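Local coordinates for protein DNA methyltransferase (Nicotiana tabacum, PDB 4ONQ) that probably transfers methyl groups from S-adenosylmethionine to cytosine C5 in DNA, this chain being the catalytic domain, crystallised with the inhibitor sinefungin, at residues 54-62 with 338-349. The protein carries 5 engineered substitutions. Numbering follows the deposited sequence.
Sequences DTISSSLYD and FSSYVRILDLVK. Engineered in segment 54-62: Ser58 (natural residue Arg), Ser59 (natural residue Phe). Engineered in segment 338-349: Ser339 (natural residue Tyr), Ser340 (natural residue Asp).
Lys349 lays its ammonium over one face of the Tyr61 ring, a cation-pi contact with NZ 3.9 Å from the ring centroid and 19° off the normal. The lysine chain bends at chi3, which brings NZ above the ring. In the plane of that ring, Leu345 CD2 meets Tyr61 CE2 at 3.8 Å, while the hydroxyl gives Asp346 OD2 a weak, long hydrogen bond. Tyrosine suits this place, since its face takes the cation, its edge the methyl and its OH a carboxylate; an alanine here would probably leave the Lys349 ammonium without its aromatic partner and Leu345 less covered.

At the other end, Phe338, with CG anti to the backbone N (chi1 167°), drives its ring against helix 50-59. Phe338 CZ comes 3.6 Å from Ile56 CA, Ile56 CG1 lies over one face in a CH-pi contact, and Val342 CG2 covers the opposite face; a flat ring suits this slot. The engineered Ser59 brings CB within 3.7 Å of Phe338 CZ. Between the two aromatics, Leu60 uses both branches: CD1 meets the Phe338 edge, and CD2 packs 3.9 Å from Leu345 CD2.

Helices 54-59 and 338-349 run nearly parallel, 14° apart; Leu60 and Tyr61 follow the first helix's end. Both pack on the mixed sheet of this class I-like methyltransferase fold: Ile56 and Leu60 on strands 39-45 and 79-84, Tyr341, about 10 Å from sinefungin, on 39-45 and 231-236.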
loop_
_atom_site.group_PDB
_atom_site.type_symbol
_atom_site.label_atom_id
_atom_site.label_comp_id
_atom_site.label_asym_id
_atom_site.label_seq_id
_atom_site.Cartn_x
_atom_site.Cartn_y
_atom_site.Cartn_z
ATOM N N ASP A 54 6.391 -2.482 -19.849
ATOM C CA ASP A 54 5.828 -2.574 -21.193
ATOM C C ASP A 54 4.791 -3.701 -21.278
ATOM O O ASP A 54 3.682 -3.496 -21.775
ATOM C CB ASP A 54 6.927 -2.762 -22.239
ATOM C CG ASP A 54 7.677 -1.472 -22.536
ATOM O OD1 ASP A 54 7.119 -0.382 -22.276
ATOM O OD2 ASP A 54 8.819 -1.548 -23.036
ATOM N N THR A 55 5.158 -4.877 -20.774
ATOM C CA THR A 55 4.264 -6.033 -20.743
ATOM C C THR A 55 2.980 -5.747 -19.969
ATOM O O THR A 55 1.879 -6.055 -20.432
ATOM C CB THR A 55 4.943 -7.251 -20.086
ATOM O OG1 THR A 55 6.110 -7.617 -20.833
ATOM C CG2 THR A 55 3.983 -8.436 -20.027
ATOM N N ILE A 56 3.134 -5.166 -18.784
ATOM C CA ILE A 56 1.995 -4.843 -17.930
ATOM C C ILE A 56 1.048 -3.866 -18.617
ATOM O O ILE A 56 -0.168 -4.057 -18.592
ATOM C CB ILE A 56 2.448 -4.282 -16.564
ATOM C CG1 ILE A 56 3.121 -5.383 -15.739
ATOM C CG2 ILE A 56 1.266 -3.707 -15.802
ATOM C CD1 ILE A 56 3.823 -4.875 -14.486
ATOM N N SER A 57 1.607 -2.834 -19.243
ATOM C CA SER A 57 0.794 -1.874 -19.987
ATOM C C SER A 57 0.050 -2.536 -21.144
ATOM O O SER A 57 -1.152 -2.331 -21.310
ATOM C CB SER A 57 1.647 -0.718 -20.509
ATOM O OG SER A 57 2.110 0.096 -19.446
ATOM N N SER A 58 0.762 -3.330 -21.940
ATOM C CA SER A 58 0.149 -3.988 -23.088
ATOM C C SER A 58 -0.963 -4.929 -22.649
ATOM O O SER A 58 -1.981 -5.058 -23.328
ATOM C CB SER A 58 1.193 -4.750 -23.911
ATOM O OG SER A 58 1.619 -5.931 -23.255
ATOM N N SER A 59 -0.772 -5.574 -21.503
ATOM C CA SER A 59 -1.766 -6.505 -20.986
ATOM C C SER A 59 -2.976 -5.762 -20.432
ATOM O O SER A 59 -4.086 -6.295 -20.408
ATOM C CB SER A 59 -1.159 -7.398 -19.905
ATOM O OG SER A 59 -0.118 -8.197 -20.433
ATOM N N LEU A 60 -2.759 -4.528 -19.989
ATOM C CA LEU A 60 -3.831 -3.741 -19.387
ATOM C C LEU A 60 -4.238 -2.561 -20.261
ATOM O O LEU A 60 -4.137 -1.407 -19.847
ATOM C CB LEU A 60 -3.437 -3.250 -17.989
ATOM C CG LEU A 60 -3.311 -4.305 -16.893
ATOM C CD1 LEU A 60 -2.917 -3.661 -15.570
ATOM C CD2 LEU A 60 -4.611 -5.073 -16.744
ATOM N N TYR A 61 -4.680 -2.866 -21.475
ATOM C CA TYR A 61 -5.343 -1.891 -22.332
ATOM C C TYR A 61 -4.481 -0.668 -22.658
ATOM O O TYR A 61 -4.997 0.438 -22.827
ATOM C CB TYR A 61 -6.682 -1.497 -21.703
ATOM C CG TYR A 61 -7.408 -2.702 -21.137
ATOM C CD1 TYR A 61 -7.989 -3.643 -21.978
ATOM C CD2 TYR A 61 -7.484 -2.916 -19.768
ATOM C CE1 TYR A 61 -8.639 -4.753 -21.473
ATOM C CE2 TYR A 61 -8.131 -4.026 -19.252
ATOM C CZ TYR A 61 -8.706 -4.939 -20.108
ATOM O OH TYR A 61 -9.352 -6.041 -19.599
ATOM N N ASP A 62 -3.167 -0.890 -22.733
ATOM C CA ASP A 62 -2.186 0.112 -23.163
ATOM C C ASP A 62 -1.964 1.277 -22.201
ATOM O O ASP A 62 -1.156 2.164 -22.477
ATOM C CB ASP A 62 -2.521 0.638 -24.554
ATOM C CG ASP A 62 -2.568 -0.458 -25.587
ATOM O OD1 ASP A 62 -1.689 -1.343 -25.547
ATOM O OD2 ASP A 62 -3.488 -0.435 -26.433
ATOM N N PHE A 338 0.036 -12.108 -12.108
ATOM C CA PHE A 338 -0.382 -10.930 -12.843
ATOM C C PHE A 338 -1.292 -11.374 -13.976
ATOM O O PHE A 338 -2.300 -10.729 -14.277
ATOM C CB PHE A 338 0.822 -10.190 -13.416
ATOM C CG PHE A 338 0.456 -9.146 -14.430
ATOM C CD1 PHE A 338 -0.324 -8.059 -14.069
ATOM C CD2 PHE A 338 0.889 -9.249 -15.740
ATOM C CE1 PHE A 338 -0.668 -7.096 -14.999
ATOM C CE2 PHE A 338 0.552 -8.286 -16.675
ATOM C CZ PHE A 338 -0.228 -7.208 -16.305
ATOM N N SER A 339 -1.028 -12.540 -14.506
ATOM C CA SER A 339 -1.823 -13.034 -15.581
ATOM C C SER A 339 -3.148 -13.396 -15.073
ATOM O O SER A 339 -4.122 -13.263 -15.741
ATOM C CB SER A 339 -1.176 -14.252 -16.195
ATOM O OG SER A 339 0.070 -13.908 -16.748
ATOM N N SER A 340 -3.171 -13.899 -13.875
ATOM C CA SER A 340 -4.446 -14.204 -13.239
ATOM C C SER A 340 -5.278 -12.935 -13.063
ATOM O O SER A 340 -6.489 -12.925 -13.327
ATOM C CB SER A 340 -4.225 -14.891 -11.893
ATOM O OG SER A 340 -3.666 -16.183 -12.066
ATOM N N TYR A 341 -4.621 -11.863 -12.629
ATOM C CA TYR A 341 -5.302 -10.582 -12.485
ATOM C C TYR A 341 -5.916 -10.144 -13.809
ATOM O O TYR A 341 -7.085 -9.762 -13.869
ATOM C CB TYR A 341 -4.341 -9.508 -11.973
ATOM C CG TYR A 341 -4.981 -8.149 -11.810
ATOM C CD1 TYR A 341 -5.536 -7.765 -10.599
ATOM C CD2 TYR A 341 -5.028 -7.249 -12.866
ATOM C CE1 TYR A 341 -6.121 -6.528 -10.445
ATOM C CE2 TYR A 341 -5.615 -6.011 -12.724
ATOM C CZ TYR A 341 -6.158 -5.653 -11.511
ATOM O OH TYR A 341 -6.745 -4.417 -11.363
ATOM N N VAL A 342 -5.117 -10.207 -14.869
ATOM C CA VAL A 342 -5.558 -9.777 -16.191
ATOM C C VAL A 342 -6.721 -10.624 -16.712
ATOM O O VAL A 342 -7.725 -10.090 -17.192
ATOM C CB VAL A 342 -4.391 -9.817 -17.194
ATOM C CG1 VAL A 342 -4.864 -9.450 -18.597
ATOM C CG2 VAL A 342 -3.287 -8.884 -16.736
ATOM N N ARG A 343 -6.573 -11.941 -16.606
ATOM C CA ARG A 343 -7.603 -12.887 -17.021
ATOM C C ARG A 343 -8.922 -12.553 -16.342
ATOM O O ARG A 343 -9.972 -12.469 -16.986
ATOM C CB ARG A 343 -7.189 -14.312 -16.644
ATOM C CG ARG A 343 -8.082 -15.402 -17.213
ATOM C CD ARG A 343 -7.895 -16.726 -16.476
ATOM N NE ARG A 343 -8.744 -16.815 -15.290
ATOM C CZ ARG A 343 -8.295 -17.010 -14.054
ATOM N NH1 ARG A 343 -6.994 -17.146 -13.831
ATOM N NH2 ARG A 343 -9.148 -17.076 -13.042
ATOM N N ILE A 344 -8.857 -12.348 -15.032
ATOM C CA ILE A 344 -10.062 -12.089 -14.253
ATOM C C ILE A 344 -10.699 -10.737 -14.576
ATOM O O ILE A 344 -11.921 -10.646 -14.746
ATOM C CB ILE A 344 -9.788 -12.238 -12.748
ATOM C CG1 ILE A 344 -9.512 -13.707 -12.435
ATOM C CG2 ILE A 344 -10.950 -11.718 -11.924
ATOM C CD1 ILE A 344 -9.494 -14.023 -10.978
ATOM N N LEU A 345 -9.876 -9.697 -14.676
ATOM C CA LEU A 345 -10.382 -8.377 -15.042
ATOM C C LEU A 345 -11.093 -8.460 -16.389
ATOM O O LEU A 345 -12.196 -7.934 -16.558
ATOM C CB LEU A 345 -9.252 -7.345 -15.089
ATOM C CG LEU A 345 -9.589 -5.977 -15.693
ATOM C CD1 LEU A 345 -10.772 -5.337 -14.991
ATOM C CD2 LEU A 345 -8.384 -5.055 -15.637
ATOM N N ASP A 346 -10.469 -9.153 -17.334
ATOM C CA ASP A 346 -11.051 -9.299 -18.658
ATOM C C ASP A 346 -12.379 -10.057 -18.622
ATOM O O ASP A 346 -13.345 -9.652 -19.272
ATOM C CB ASP A 346 -10.069 -9.967 -19.620
ATOM C CG ASP A 346 -10.489 -9.816 -21.064
ATOM O OD1 ASP A 346 -10.927 -10.818 -21.667
ATOM O OD2 ASP A 346 -10.400 -8.684 -21.588
ATOM N N LEU A 347 -12.432 -11.152 -17.867
ATOM C CA LEU A 347 -13.686 -11.883 -17.695
ATOM C C LEU A 347 -14.792 -10.969 -17.158
ATOM O O LEU A 347 -15.912 -10.972 -17.676
ATOM C CB LEU A 347 -13.496 -13.085 -16.766
ATOM C CG LEU A 347 -12.880 -14.353 -17.360
ATOM C CD1 LEU A 347 -12.373 -15.265 -16.256
ATOM C CD2 LEU A 347 -13.899 -15.080 -18.221
ATOM N N VAL A 348 -14.466 -10.177 -16.137
ATOM C CA VAL A 348 -15.441 -9.278 -15.512
ATOM C C VAL A 348 -15.948 -8.198 -16.478
ATOM O O VAL A 348 -17.162 -7.950 -16.574
ATOM C CB VAL A 348 -14.865 -8.616 -14.229
ATOM C CG1 VAL A 348 -15.762 -7.489 -13.755
ATOM C CG2 VAL A 348 -14.680 -9.652 -13.126
ATOM N N LYS A 349 -15.064 -7.617 -17.250
ATOM C CA LYS A 349 -15.470 -6.585 -18.151
ATOM C C LYS A 349 -16.276 -7.144 -19.275
ATOM O O LYS A 349 -17.219 -6.543 -19.723
ATOM C CB LYS A 349 -14.258 -5.912 -18.721
ATOM C CG LYS A 349 -14.613 -4.912 -19.718
ATOM C CD LYS A 349 -13.631 -3.819 -19.763
ATOM C CE LYS A 349 -12.564 -4.102 -20.737
ATOM N NZ LYS A 349 -11.848 -2.862 -21.123
#